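Local coordinates for long form salivary protein D7L (Phlebotomus duboscqi, PDB 6MT7) that is a sand fly salivary protein that binds and sequesters host cysteinyl leukotrienes and a thromboxane A2 analogue, and inhibits platelet aggregation induced by low collagen concentrations, at residues A[26-29]-A[30-34]; A[35-39]-A[40-44]; A[49-53]-A[54-58]; A[96-99]-A[100-104]. One frame throughout, in Å; residues are numbered along the deposited sequence.

Contact 1 (A[26-29]-A[30-34]); sequences KSLR and EWYRW. With TRT (fragment of triton X-100), chain C.
The guanidinium groups of Arg29 and Arg33, one helical turn apart, lie flat on each other with their centres 3.9 Å apart and their planes only 12° from parallel. Arg29 NE sits over the centre of the Arg33 group, while the edge of that group faces the carboxylate of Glu30. Arg33 grips this carboxylate side-on, NH2 bonding to Glu30 OE1 at 2.8 Å and NE to Glu30 OE2 at 3.1 Å. The negative charge of Glu30 would favour two guanidinium groups lying face to face, and the pair of hydrogen bonds fixes the rotation of the Arg33 plane. One face of the Trp31 indole receives Ser27 O near its rim and Leu28 CA, which makes a CH-pi contact 4.1 Å from the centroid of the six-membered ring. Leu28 turns CG away from its own N (chi1 179°), which brings CD1 within 3.6 Å of Trp31 CE3 and within 3.8 Å of Tyr32 CE1, so that one branched apolar side chain serves two aromatics. Over the centre of a Tyr32 face lies C23 of the detergent fragment, and C16 of the same molecule lies over a Trp34 face. Trp34 takes positive phi in the Schellman motif that closes the helix. By similarity, Trp31 binds thromboxane A2 and Trp34 leukotriene C4. Helix 28-32 is wedged between its neighbours: Tyr32 touches Arg16 and Gln19 of helix 8-21, whereas Trp31 stacks on Tyr45 and gives its NE1 hydrogen to Thr42 OG1, both on helix 40-52.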
loop_
_atom_site.group_PDB
_atom_site.type_symbol
_atom_site.label_atom_id
_atom_site.label_comp_id
_atom_site.label_asym_id
_atom_site.label_seq_id
_atom_site.Cartn_x
_atom_site.Cartn_y
_atom_site.Cartn_z
ATOM N N LYS A 26 6.659 -19.265 -5.424
ATOM C CA LYS A 26 5.989 -20.562 -5.481
ATOM C C LYS A 26 4.601 -20.519 -4.843
ATOM O O LYS A 26 3.670 -21.199 -5.302
ATOM C CB LYS A 26 6.858 -21.602 -4.777
ATOM C CG LYS A 26 6.457 -23.026 -5.059
ATOM C CD LYS A 26 7.080 -23.479 -6.351
ATOM C CE LYS A 26 7.072 -24.981 -6.466
ATOM N NZ LYS A 26 7.316 -25.361 -7.870
ATOM N N SER A 27 4.443 -19.738 -3.778
ATOM C CA SER A 27 3.218 -19.755 -2.993
ATOM C C SER A 27 2.227 -18.670 -3.385
ATOM O O SER A 27 1.221 -18.498 -2.684
ATOM C CB SER A 27 3.548 -19.650 -1.500
ATOM O OG SER A 27 4.215 -20.820 -1.055
ATOM N N LEU A 28 2.452 -17.970 -4.506
ATOM C CA LEU A 28 1.521 -16.916 -4.927
ATOM C C LEU A 28 0.068 -17.384 -4.896
ATOM O O LEU A 28 -0.805 -16.696 -4.352
ATOM C CB LEU A 28 1.874 -16.417 -6.332
ATOM C CG LEU A 28 0.941 -15.332 -6.892
ATOM C CD1 LEU A 28 1.065 -14.025 -6.094
ATOM C CD2 LEU A 28 1.186 -15.077 -8.388
ATOM N N ARG A 29 -0.212 -18.549 -5.493
ATOM C CA ARG A 29 -1.591 -19.029 -5.553
ATOM C C ARG A 29 -2.162 -19.241 -4.158
ATOM O O ARG A 29 -3.360 -19.023 -3.932
ATOM C CB ARG A 29 -1.674 -20.333 -6.348
ATOM C CG ARG A 29 -3.122 -20.761 -6.652
ATOM C CD ARG A 29 -3.692 -21.729 -5.601
ATOM N NE ARG A 29 -5.107 -22.007 -5.849
ATOM C CZ ARG A 29 -6.108 -21.177 -5.584
ATOM N NH1 ARG A 29 -5.884 -19.985 -5.046
ATOM N NH2 ARG A 29 -7.359 -21.541 -5.874
ATOM N N GLU A 30 -1.326 -19.687 -3.217
ATOM C CA GLU A 30 -1.806 -19.858 -1.848
ATOM C C GLU A 30 -2.205 -18.525 -1.235
ATOM O O GLU A 30 -3.220 -18.437 -0.536
ATOM C CB GLU A 30 -0.747 -20.546 -0.990
ATOM C CG GLU A 30 -0.476 -21.992 -1.402
ATOM C CD GLU A 30 -1.737 -22.842 -1.481
ATOM O OE1 GLU A 30 -1.842 -23.665 -2.414
ATOM O OE2 GLU A 30 -2.623 -22.703 -0.614
ATOM N N TRP A 31 -1.414 -17.474 -1.471
ATOM C CA TRP A 31 -1.783 -16.168 -0.942
ATOM C C TRP A 31 -3.151 -15.746 -1.454
ATOM O O TRP A 31 -3.927 -15.132 -0.715
ATOM C CB TRP A 31 -0.745 -15.107 -1.306
ATOM C CG TRP A 31 0.671 -15.480 -1.018
ATOM C CD1 TRP A 31 1.127 -16.425 -0.128
ATOM C CD2 TRP A 31 1.831 -14.896 -1.616
ATOM N NE1 TRP A 31 2.508 -16.465 -0.155
ATOM C CE2 TRP A 31 2.961 -15.540 -1.064
ATOM C CE3 TRP A 31 2.022 -13.895 -2.577
ATOM C CZ2 TRP A 31 4.265 -15.221 -1.449
ATOM C CZ3 TRP A 31 3.327 -13.578 -2.959
ATOM C CH2 TRP A 31 4.425 -14.228 -2.388
ATOM N N TYR A 32 -3.469 -16.079 -2.710
ATOM C CA TYR A 32 -4.763 -15.680 -3.258
ATOM C C TYR A 32 -5.919 -16.259 -2.459
ATOM O O TYR A 32 -7.001 -15.659 -2.420
ATOM C CB TYR A 32 -4.905 -16.139 -4.703
ATOM C CG TYR A 32 -4.366 -15.195 -5.753
ATOM C CD1 TYR A 32 -3.185 -14.503 -5.574
ATOM C CD2 TYR A 32 -5.041 -15.041 -6.964
ATOM C CE1 TYR A 32 -2.690 -13.654 -6.580
ATOM C CE2 TYR A 32 -4.569 -14.204 -7.947
ATOM C CZ TYR A 32 -3.393 -13.521 -7.760
ATOM O OH TYR A 32 -2.937 -12.691 -8.765
ATOM N N ARG A 33 -5.740 -17.435 -1.855
ATOM C CA ARG A 33 -6.795 -18.015 -1.032
ATOM C C ARG A 33 -6.491 -17.878 0.454
ATOM O O ARG A 33 -6.936 -18.702 1.257
ATOM C CB ARG A 33 -7.069 -19.475 -1.416
ATOM C CG ARG A 33 -5.900 -20.452 -1.397
ATOM C CD ARG A 33 -6.386 -21.827 -1.857
ATOM N NE ARG A 33 -5.296 -22.753 -2.145
ATOM C CZ ARG A 33 -5.407 -23.859 -2.883
ATOM N NH1 ARG A 33 -6.574 -24.202 -3.429
ATOM N NH2 ARG A 33 -4.347 -24.627 -3.075
ATOM N N TRP A 34 -5.747 -16.827 0.823
ATOM C CA TRP A 34 -5.551 -16.434 2.222
ATOM C C TRP A 34 -4.867 -17.547 3.006
ATOM O O TRP A 34 -5.242 -17.865 4.138
ATOM C CB TRP A 34 -6.874 -16.015 2.860
ATOM C CG TRP A 34 -7.347 -14.740 2.230
ATOM C CD1 TRP A 34 -8.051 -14.606 1.065
ATOM C CD2 TRP A 34 -7.083 -13.419 2.694
ATOM N NE1 TRP A 34 -8.267 -13.275 0.797
ATOM C CE2 TRP A 34 -7.672 -12.526 1.776
ATOM C CE3 TRP A 34 -6.408 -12.902 3.804
ATOM C CZ2 TRP A 34 -7.617 -11.146 1.942
ATOM C CZ3 TRP A 34 -6.349 -11.528 3.961
ATOM C CH2 TRP A 34 -6.944 -10.667 3.033
HETATM C C25 TRT C . -6.279 -11.093 -8.155
HETATM O O24 TRT C . -6.460 -10.441 -6.902
HETATM C C23 TRT C . -5.981 -11.199 -5.791
HETATM C C22 TRT C . -5.891 -10.250 -4.604
HETATM O O21 TRT C . -5.615 -10.930 -3.379
HETATM C C20 TRT C . -5.626 -9.973 -2.325
HETATM C C19 TRT C . -5.517 -10.687 -0.990
HETATM O O18 TRT C . -4.140 -10.888 -0.682
HETATM C C17 TRT C . -3.938 -12.219 -0.255
HETATM C C16 TRT C . -3.710 -12.268 1.242
HETATM O O15 TRT C . -2.356 -11.935 1.563
HETATM C C12 TRT C . -2.053 -11.518 2.847
HETATM C C13 TRT C . -2.848 -11.906 3.920
HETATM C C14 TRT C . -2.543 -11.483 5.219
HETATM C C11 TRT C . -0.952 -10.701 3.075
HETATM C C10 TRT C . -0.646 -10.282 4.366
HETATM C C9 TRT C . -1.434 -10.663 5.445
HETATM C C6 TRT C . -1.076 -10.181 6.820
HETATM C C8 TRT C . -0.393 -11.351 7.519
HETATM C C7 TRT C . -0.057 -9.051 6.718
HETATM C C5 TRT C . -2.346 -9.810 7.619
HETATM C C1 TRT C . -3.184 -8.541 7.341
HETATM C C2 TRT C . -3.417 -8.207 5.872
HETATM C C4 TRT C . -4.549 -8.760 7.979
HETATM C C3 TRT C . -2.624 -7.292 8.009
#

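Contact 2 (A[35-39]-A[40-44]); sequences NLPND and EDTHC
A single carboxylate oxygen, Asp39 OD1, takes two hydrogen bonds from one residue, Thr42. The backbone N of Thr42 reaches OD1 at 2.9 Å nearly in line with its C-O bond, whereas Thr42 OG1 donates to it at 2.6 Å from well above the carboxylate plane. The approach is possible because the Asp39 side chain folds over its own backbone, CG lying between N and the carbonyl carbon (chi1 54°). The short acid suits this place, since its oxygen can reach forward to the first turn of the helix, where the positive end of the helix dipole would probably favour its negative charge; its other oxygen, OD2, is bonded to Ser27 OG. Threonine serves with both branches: while OG1 bonds, the methyl CG2 packs against Leu36 CB at 3.9 Å, and CB lies close to Pro37 O. One residue further on, His43 reaches back to the loop. Its NE2-H points to Asn38 OD1, 2.7 Å away with an N-H...O angle of 153°, the oxygen lying near the ring plane and the donor in the plane of the amide carbonyl. The amide and ring planes are turned 37° apart. Asp39 O sits over the rim of one His43 face, 3.0 Å above the plane, and also accepts the His43 backbone N at 2.9 Å. Asn38 is the centre of an inverse gamma turn, which bends the chain into position. The bond from Thr42 N to Asp39 OD1 is the signature of an aspartate N-cap, which here opens helix 40-52 of this PBP/GOBP family protein.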
loop_
_atom_site.group_PDB
_atom_site.type_symbol
_atom_site.label_atom_id
_atom_site.label_comp_id
_atom_site.label_asym_id
_atom_site.label_seq_id
_atom_site.Cartn_x
_atom_site.Cartn_y
_atom_site.Cartn_z
ATOM N N ASN A 35 -3.858 -18.143 2.382
ATOM C CA ASN A 35 -2.991 -19.129 3.009
ATOM C C ASN A 35 -1.564 -18.622 2.878
ATOM O O ASN A 35 -1.144 -18.247 1.780
ATOM C CB ASN A 35 -3.152 -20.501 2.339
ATOM C CG ASN A 35 -2.235 -21.548 2.925
ATOM O OD1 ASN A 35 -1.915 -21.508 4.114
ATOM N ND2 ASN A 35 -1.804 -22.496 2.099
ATOM N N LEU A 36 -0.819 -18.612 3.990
ATOM C CA LEU A 36 0.507 -17.997 4.044
ATOM C C LEU A 36 1.525 -19.046 4.467
ATOM O O LEU A 36 1.850 -19.158 5.659
ATOM C CB LEU A 36 0.530 -16.812 5.009
ATOM C CG LEU A 36 -0.402 -15.654 4.667
ATOM C CD1 LEU A 36 -0.297 -14.584 5.751
ATOM C CD2 LEU A 36 -0.084 -15.067 3.302
ATOM N N PRO A 37 2.058 -19.820 3.525
ATOM C CA PRO A 37 2.969 -20.912 3.888
ATOM C C PRO A 37 4.283 -20.413 4.463
ATOM O O PRO A 37 4.702 -19.270 4.270
ATOM C CB PRO A 37 3.203 -21.642 2.553
ATOM C CG PRO A 37 2.036 -21.238 1.678
ATOM C CD PRO A 37 1.749 -19.818 2.086
ATOM N N ASN A 38 4.957 -21.329 5.164
ATOM C CA ASN A 38 6.216 -21.014 5.843
ATOM C C ASN A 38 7.386 -21.160 4.869
ATOM O O ASN A 38 8.189 -22.095 4.933
ATOM C CB ASN A 38 6.383 -21.903 7.070
ATOM C CG ASN A 38 7.603 -21.542 7.899
ATOM O OD1 ASN A 38 8.097 -20.418 7.841
ATOM N ND2 ASN A 38 8.088 -22.504 8.690
ATOM N N ASP A 39 7.478 -20.199 3.950
ATOM C CA ASP A 39 8.624 -20.136 3.049
ATOM C C ASP A 39 9.099 -18.696 2.922
ATOM O O ASP A 39 8.391 -17.754 3.269
ATOM C CB ASP A 39 8.341 -20.760 1.657
ATOM C CG ASP A 39 7.117 -20.180 0.949
ATOM O OD1 ASP A 39 6.997 -18.939 0.823
ATOM O OD2 ASP A 39 6.298 -20.986 0.455
ATOM N N GLU A 40 10.341 -18.546 2.453
ATOM C CA GLU A 40 11.004 -17.243 2.476
ATOM C C GLU A 40 10.234 -16.191 1.689
ATOM O O GLU A 40 10.097 -15.051 2.145
ATOM C CB GLU A 40 12.431 -17.376 1.933
ATOM C CG GLU A 40 13.214 -16.059 1.931
ATOM C CD GLU A 40 14.671 -16.285 1.552
ATOM O OE1 GLU A 40 15.189 -17.374 1.867
ATOM O OE2 GLU A 40 15.280 -15.398 0.934
ATOM N N ASP A 41 9.738 -16.534 0.494
ATOM C CA ASP A 41 9.029 -15.523 -0.287
ATOM C C ASP A 41 7.751 -15.080 0.419
ATOM O O ASP A 41 7.397 -13.892 0.386
ATOM C CB ASP A 41 8.737 -16.042 -1.695
ATOM C CG ASP A 41 9.963 -15.970 -2.599
ATOM O OD1 ASP A 41 10.957 -15.334 -2.189
ATOM O OD2 ASP A 41 9.929 -16.537 -3.702
ATOM N N THR A 42 7.064 -16.010 1.089
ATOM C CA THR A 42 5.882 -15.627 1.863
ATOM C C THR A 42 6.262 -14.756 3.056
ATOM O O THR A 42 5.550 -13.798 3.388
ATOM C CB THR A 42 5.122 -16.864 2.347
ATOM O OG1 THR A 42 4.737 -17.669 1.233
ATOM C CG2 THR A 42 3.851 -16.457 3.092
ATOM N N HIS A 43 7.376 -15.070 3.725
ATOM C CA HIS A 43 7.840 -14.201 4.804
ATOM C C HIS A 43 7.975 -12.768 4.313
ATOM O O HIS A 43 7.503 -11.834 4.960
ATOM C CB HIS A 43 9.187 -14.664 5.365
ATOM C CG HIS A 43 9.198 -16.077 5.863
ATOM N ND1 HIS A 43 10.369 -16.769 6.093
ATOM C CD2 HIS A 43 8.191 -16.927 6.177
ATOM C CE1 HIS A 43 10.083 -17.984 6.526
ATOM N NE2 HIS A 43 8.768 -18.107 6.582
ATOM N N CYS A 44 8.641 -12.573 3.171
ATOM C CA CYS A 44 8.887 -11.209 2.730
ATOM C C CYS A 44 7.646 -10.570 2.133
ATOM O O CYS A 44 7.477 -9.349 2.235
ATOM C CB CYS A 44 10.054 -11.174 1.742
ATOM S SG CYS A 44 11.634 -11.434 2.622
#

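Contact 3 (A[49-53]-A[54-58]); sequences VWLHL and GLYNE. With TRT (fragment of triton X-100), chain C.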
loop_
_atom_site.group_PDB
_atom_site.type_symbol
_atom_site.label_atom_id
_atom_site.label_comp_id
_atom_site.label_asym_id
_atom_site.label_seq_id
_atom_site.Cartn_x
_atom_site.Cartn_y
_atom_site.Cartn_z
ATOM N N VAL A 49 3.449 -6.420 3.042
ATOM C CA VAL A 49 2.064 -5.981 3.203
ATOM C C VAL A 49 1.906 -5.168 4.485
ATOM O O VAL A 49 1.258 -4.114 4.483
ATOM C CB VAL A 49 1.095 -7.177 3.169
ATOM C CG1 VAL A 49 -0.322 -6.718 3.500
ATOM C CG2 VAL A 49 1.112 -7.846 1.791
ATOM N N TRP A 50 2.496 -5.630 5.593
ATOM C CA TRP A 50 2.456 -4.824 6.817
ATOM C C TRP A 50 3.003 -3.429 6.554
ATOM O O TRP A 50 2.411 -2.424 6.973
ATOM C CB TRP A 50 3.270 -5.475 7.934
ATOM C CG TRP A 50 2.652 -6.624 8.659
ATOM C CD1 TRP A 50 3.161 -7.890 8.752
ATOM C CD2 TRP A 50 1.453 -6.617 9.450
ATOM N NE1 TRP A 50 2.346 -8.673 9.530
ATOM C CE2 TRP A 50 1.292 -7.916 9.974
ATOM C CE3 TRP A 50 0.499 -5.639 9.763
ATOM C CZ2 TRP A 50 0.209 -8.269 10.790
ATOM C CZ3 TRP A 50 -0.579 -5.995 10.569
ATOM C CH2 TRP A 50 -0.708 -7.299 11.075
ATOM N N LEU A 51 4.125 -3.350 5.835
ATOM C CA LEU A 51 4.741 -2.062 5.531
ATOM C C LEU A 51 3.834 -1.219 4.641
ATOM O O LEU A 51 3.618 -0.027 4.900
ATOM C CB LEU A 51 6.097 -2.287 4.852
ATOM C CG LEU A 51 6.836 -1.071 4.280
ATOM C CD1 LEU A 51 7.283 -0.142 5.385
ATOM C CD2 LEU A 51 8.039 -1.530 3.432
ATOM N N HIS A 52 3.298 -1.822 3.578
ATOM C CA HIS A 52 2.530 -1.053 2.608
ATOM C C HIS A 52 1.136 -0.694 3.103
ATOM O O HIS A 52 0.494 0.192 2.517
ATOM C CB HIS A 52 2.464 -1.818 1.281
ATOM C CG HIS A 52 3.735 -1.728 0.494
ATOM N ND1 HIS A 52 4.911 -2.301 0.923
ATOM C CD2 HIS A 52 4.026 -1.089 -0.667
ATOM C CE1 HIS A 52 5.871 -2.037 0.054
ATOM N NE2 HIS A 52 5.357 -1.309 -0.924
ATOM N N LEU A 53 0.656 -1.351 4.166
ATOM C CA LEU A 53 -0.557 -0.924 4.852
ATOM C C LEU A 53 -0.323 0.251 5.791
ATOM O O LEU A 53 -1.299 0.802 6.315
ATOM C CB LEU A 53 -1.148 -2.081 5.660
ATOM C CG LEU A 53 -1.813 -3.214 4.870
ATOM C CD1 LEU A 53 -2.080 -4.412 5.766
ATOM C CD2 LEU A 53 -3.106 -2.721 4.231
ATOM N N GLY A 54 0.928 0.630 6.034
ATOM C CA GLY A 54 1.215 1.660 7.015
ATOM C C GLY A 54 1.274 1.164 8.436
ATOM O O GLY A 54 1.159 1.967 9.374
ATOM N N LEU A 55 1.490 -0.137 8.633
ATOM C CA LEU A 55 1.385 -0.739 9.957
ATOM C C LEU A 55 2.717 -1.271 10.475
ATOM O O LEU A 55 2.741 -1.980 11.485
ATOM C CB LEU A 55 0.333 -1.847 9.924
ATOM C CG LEU A 55 -1.049 -1.295 9.581
ATOM C CD1 LEU A 55 -2.036 -2.441 9.424
ATOM C CD2 LEU A 55 -1.507 -0.317 10.683
ATOM N N TYR A 56 3.829 -0.935 9.820
ATOM C CA TYR A 56 5.152 -1.328 10.288
ATOM C C TYR A 56 5.973 -0.072 10.516
ATOM O O TYR A 56 6.167 0.728 9.593
ATOM C CB TYR A 56 5.849 -2.259 9.293
ATOM C CG TYR A 56 7.227 -2.707 9.740
ATOM C CD1 TYR A 56 7.394 -3.517 10.862
ATOM C CD2 TYR A 56 8.360 -2.333 9.030
ATOM C CE1 TYR A 56 8.662 -3.931 11.275
ATOM C CE2 TYR A 56 9.636 -2.755 9.432
ATOM C CZ TYR A 56 9.774 -3.550 10.548
ATOM O OH TYR A 56 11.033 -3.966 10.934
ATOM N N ASN A 57 6.438 0.109 11.749
ATOM C CA ASN A 57 7.214 1.282 12.122
ATOM C C ASN A 57 8.674 0.962 11.829
ATOM O O ASN A 57 9.289 0.153 12.524
ATOM C CB ASN A 57 6.968 1.617 13.591
ATOM C CG ASN A 57 7.775 2.803 14.082
ATOM O OD1 ASN A 57 8.798 3.164 13.509
ATOM N ND2 ASN A 57 7.312 3.411 15.178
ATOM N N GLU A 58 9.224 1.587 10.783
ATOM C CA GLU A 58 10.593 1.277 10.383
ATOM C C GLU A 58 11.616 1.799 11.380
ATOM O O GLU A 58 12.722 1.252 11.458
ATOM C CB GLU A 58 10.876 1.841 8.988
ATOM C CG GLU A 58 10.055 1.181 7.885
ATOM C CD GLU A 58 10.327 1.768 6.505
ATOM O OE1 GLU A 58 9.749 2.826 6.182
ATOM O OE2 GLU A 58 11.110 1.159 5.743
HETATM C C25 TRT C . -6.279 -11.093 -8.155
HETATM O O24 TRT C . -6.460 -10.441 -6.902
HETATM C C23 TRT C . -5.981 -11.199 -5.791
HETATM C C22 TRT C . -5.891 -10.250 -4.604
HETATM O O21 TRT C . -5.615 -10.930 -3.379
HETATM C C20 TRT C . -5.626 -9.973 -2.325
HETATM C C19 TRT C . -5.517 -10.687 -0.990
HETATM O O18 TRT C . -4.140 -10.888 -0.682
HETATM C C17 TRT C . -3.938 -12.219 -0.255
HETATM C C16 TRT C . -3.710 -12.268 1.242
HETATM O O15 TRT C . -2.356 -11.935 1.563
HETATM C C12 TRT C . -2.053 -11.518 2.847
HETATM C C13 TRT C . -2.848 -11.906 3.920
HETATM C C14 TRT C . -2.543 -11.483 5.219
HETATM C C11 TRT C . -0.952 -10.701 3.075
HETATM C C10 TRT C . -0.646 -10.282 4.366
HETATM C C9 TRT C . -1.434 -10.663 5.445
HETATM C C6 TRT C . -1.076 -10.181 6.820
HETATM C C8 TRT C . -0.393 -11.351 7.519
HETATM C C7 TRT C . -0.057 -9.051 6.718
HETATM C C5 TRT C . -2.346 -9.810 7.619
HETATM C C1 TRT C . -3.184 -8.541 7.341
HETATM C C2 TRT C . -3.417 -8.207 5.872
HETATM C C4 TRT C . -4.549 -8.760 7.979
HETATM C C3 TRT C . -2.624 -7.292 8.009
HETATM O O HOH W 1 4.290 0.948 7.457
#
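Trp50 and Leu55 form the close-packed side of this turn: Leu55 CB meets the edge of the indole 3.8 Å from Trp50 CE3, and Leu55 CD1 fills in against Leu53 CB at 3.9 Å. A face of the same indole is covered by the tert-alkyl end of the detergent fragment, C3 coming 3.5 Å from Trp50 CZ3. Val49 and Leu53 meet that ligand too, so the broad aromatic and the branched aliphatics suit a greasy wall of the pocket. Beneath the side chains the backbone closes with a Schellman motif. Leu55 N returns to Trp50 O, Gly54 N bonds Leu51 O at 3.0 Å from above the carbonyl plane, and Gly54 takes positive phi (83°). Glycine fits because there is no CB to strike Leu53 O. The motif ends helix 40-52 and releases the chain into strand 56-57, which pairs with strand 62-63. Between Leu51 and Tyr56, whose ring is covered by Ile97, the two segments touch more lightly, and a water stands between the backbones, donating to Leu51 O at 2.8 Å and accepting from Tyr56 N at 3.1 Å. Leu51 CG is anti to the backbone N (chi1 172°), which swings CD1 round to the residues of the strand. There it approaches the edge of the Tyr56 ring more distantly and touches Glu58 CD at 3.8 Å, its methyl lying against the carboxylate end of a side chain that is exposed to solvent.

Contact 4 (A[96-99]-A[100-104]); sequences DIYD and KTINF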
loop_
_atom_site.group_PDB
_atom_site.type_symbol
_atom_site.label_atom_id
_atom_site.label_comp_id
_atom_site.label_asym_id
_atom_site.label_seq_id
_atom_site.Cartn_x
_atom_site.Cartn_y
_atom_site.Cartn_z
ATOM N N ASP A 96 11.365 -12.844 11.022
ATOM C CA ASP A 96 10.912 -12.489 12.366
ATOM C C ASP A 96 9.521 -11.865 12.329
ATOM O O ASP A 96 8.674 -12.161 13.180
ATOM C CB ASP A 96 11.907 -11.529 13.020
ATOM C CG ASP A 96 11.821 -11.532 14.538
ATOM O OD1 ASP A 96 11.492 -12.584 15.124
ATOM O OD2 ASP A 96 12.108 -10.479 15.143
ATOM N N ILE A 97 9.264 -11.001 11.348
ATOM C CA ILE A 97 7.950 -10.371 11.272
ATOM C C ILE A 97 6.883 -11.409 10.950
ATOM O O ILE A 97 5.783 -11.386 11.517
ATOM C CB ILE A 97 7.978 -9.230 10.247
ATOM C CG1 ILE A 97 8.830 -8.087 10.800
ATOM C CG2 ILE A 97 6.568 -8.756 9.938
ATOM C CD1 ILE A 97 9.261 -7.088 9.761
ATOM N N TYR A 98 7.206 -12.352 10.058
ATOM C CA TYR A 98 6.305 -13.467 9.778
ATOM C C TYR A 98 6.051 -14.298 11.032
ATOM O O TYR A 98 4.900 -14.598 11.371
ATOM C CB TYR A 98 6.895 -14.336 8.663
ATOM C CG TYR A 98 6.094 -15.573 8.329
ATOM C CD1 TYR A 98 6.343 -16.779 8.980
ATOM C CD2 TYR A 98 5.104 -15.543 7.354
ATOM C CE1 TYR A 98 5.620 -17.921 8.682
ATOM C CE2 TYR A 98 4.370 -16.691 7.036
ATOM C CZ TYR A 98 4.643 -17.877 7.701
ATOM O OH TYR A 98 3.947 -19.026 7.428
ATOM N N ASP A 99 7.121 -14.690 11.737
ATOM C CA ASP A 99 6.944 -15.548 12.905
ATOM C C ASP A 99 6.126 -14.861 13.982
ATOM O O ASP A 99 5.396 -15.527 14.730
ATOM C CB ASP A 99 8.301 -15.959 13.487
ATOM C CG ASP A 99 9.039 -16.966 12.617
ATOM O OD1 ASP A 99 8.428 -17.570 11.705
ATOM O OD2 ASP A 99 10.246 -17.157 12.854
ATOM N N LYS A 100 6.255 -13.541 14.095
ATOM C CA LYS A 100 5.503 -12.817 15.100
ATOM C C LYS A 100 4.043 -12.664 14.727
ATOM O O LYS A 100 3.214 -12.465 15.617
ATOM C CB LYS A 100 6.139 -11.447 15.345
ATOM C CG LYS A 100 7.299 -11.529 16.336
ATOM C CD LYS A 100 7.991 -10.188 16.511
ATOM C CE LYS A 100 7.164 -9.234 17.358
ATOM N NZ LYS A 100 7.472 -9.370 18.811
ATOM N N THR A 101 3.696 -12.795 13.446
ATOM C CA THR A 101 2.328 -12.525 13.051
ATOM C C THR A 101 1.580 -13.719 12.469
ATOM O O THR A 101 0.368 -13.608 12.266
ATOM C CB THR A 101 2.279 -11.359 12.052
ATOM O OG1 THR A 101 3.151 -11.608 10.953
ATOM C CG2 THR A 101 2.743 -10.105 12.720
ATOM N N ILE A 102 2.229 -14.859 12.231
ATOM C CA ILE A 102 1.550 -15.907 11.467
ATOM C C ILE A 102 0.424 -16.538 12.287
ATOM O O ILE A 102 -0.652 -16.820 11.754
ATOM C CB ILE A 102 2.561 -16.952 10.947
ATOM C CG1 ILE A 102 1.878 -17.987 10.036
ATOM C CG2 ILE A 102 3.288 -17.632 12.093
ATOM C CD1 ILE A 102 1.006 -17.396 8.911
ATOM N N ASN A 103 0.627 -16.740 13.594
ATOM C CA ASN A 103 -0.458 -17.293 14.406
ATOM C C ASN A 103 -1.595 -16.291 14.558
ATOM O O ASN A 103 -2.770 -16.672 14.572
ATOM C CB ASN A 103 0.050 -17.712 15.787
ATOM C CG ASN A 103 0.766 -19.039 15.760
ATOM O OD1 ASN A 103 0.518 -19.872 14.890
ATOM N ND2 ASN A 103 1.656 -19.247 16.721
ATOM N N PHE A 104 -1.260 -15.008 14.706
ATOM C CA PHE A 104 -2.283 -13.968 14.724
ATOM C C PHE A 104 -3.125 -14.018 13.456
ATOM O O PHE A 104 -4.359 -13.928 13.509
ATOM C CB PHE A 104 -1.597 -12.614 14.892
ATOM C CG PHE A 104 -2.506 -11.429 14.767
ATOM C CD1 PHE A 104 -3.350 -11.075 15.802
ATOM C CD2 PHE A 104 -2.479 -10.641 13.630
ATOM C CE1 PHE A 104 -4.162 -9.963 15.686
ATOM C CE2 PHE A 104 -3.296 -9.535 13.513
ATOM C CZ PHE A 104 -4.134 -9.201 14.538
HETATM O O HOH W 2 2.884 -16.257 15.474
#
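Lys100 N bonds Asp96 O at 2.9 Å as in a regular alpha-helix, but one residue on Thr101 N prefers Tyr98 O, reaching Ile97 O only weakly, and its phi drops to -118°. This is a kinked helix, 94-106, with a water inserted at the break: the water donates to Asp99 O at 2.7 Å and accepts from Asn103 N at 3.0 Å, replacing a backbone bond. Threonine suits the kink because its hydroxyl can make good what the backbone loses. Turned between its own N and carbonyl carbon (chi1 54°), Thr101 OG1 donates to Ile97 O at 2.7 Å and thereby keeps that carbonyl well bonded; it also receives a weak bond from Trp50 NE1 of helix 40-52. Asp99 and Lys100 look to partners outside the turn, Asp99 to the ammonium of Lys95 in a salt bridge and Lys100 to Ser87 O. On another flank Tyr98 and Ile102 run side by side in the same direction. Ile102 lies over one face of the phenol, its CB 4.1 Å from the ring centroid and 17° off the ring normal, a CH-pi contact. Isoleucine suits this spot: CB stands over the ring while CG1 and CD1 run on beside CZ and OH. Tyr98 OH, hydrogen-bonded to Leu36 O in the neighbouring loop, has Ile102 CG1 alongside it at 3.5 Å.

Contacts 1, 2 and 3 contribute residues to the ligand pocket, and contact 4 lies behind it, the Thr101 side chain about 5 Å from the ligand. Contacts 1 and 2 join directly, with centres about 9 Å apart, and Glu30 OE2 meets Asn35 ND2 at 2.8 Å across the junction. Contact 2 in turn meets contact 4, where His43 CD2 lies 3.3 Å from Tyr98 CG. Contacts 2 and 3 occupy the two ends of helix 40-52, and contact 3 reaches contact 4 through Tyr56 CE1 and Ile97 CD1, 3.6 Å apart. Contacts 1 and 3, about 8 Å apart at their nearest atoms, share the ligand's aromatic ring, contact 1 also meeting the polyether chain and contact 3 the branched alkyl end.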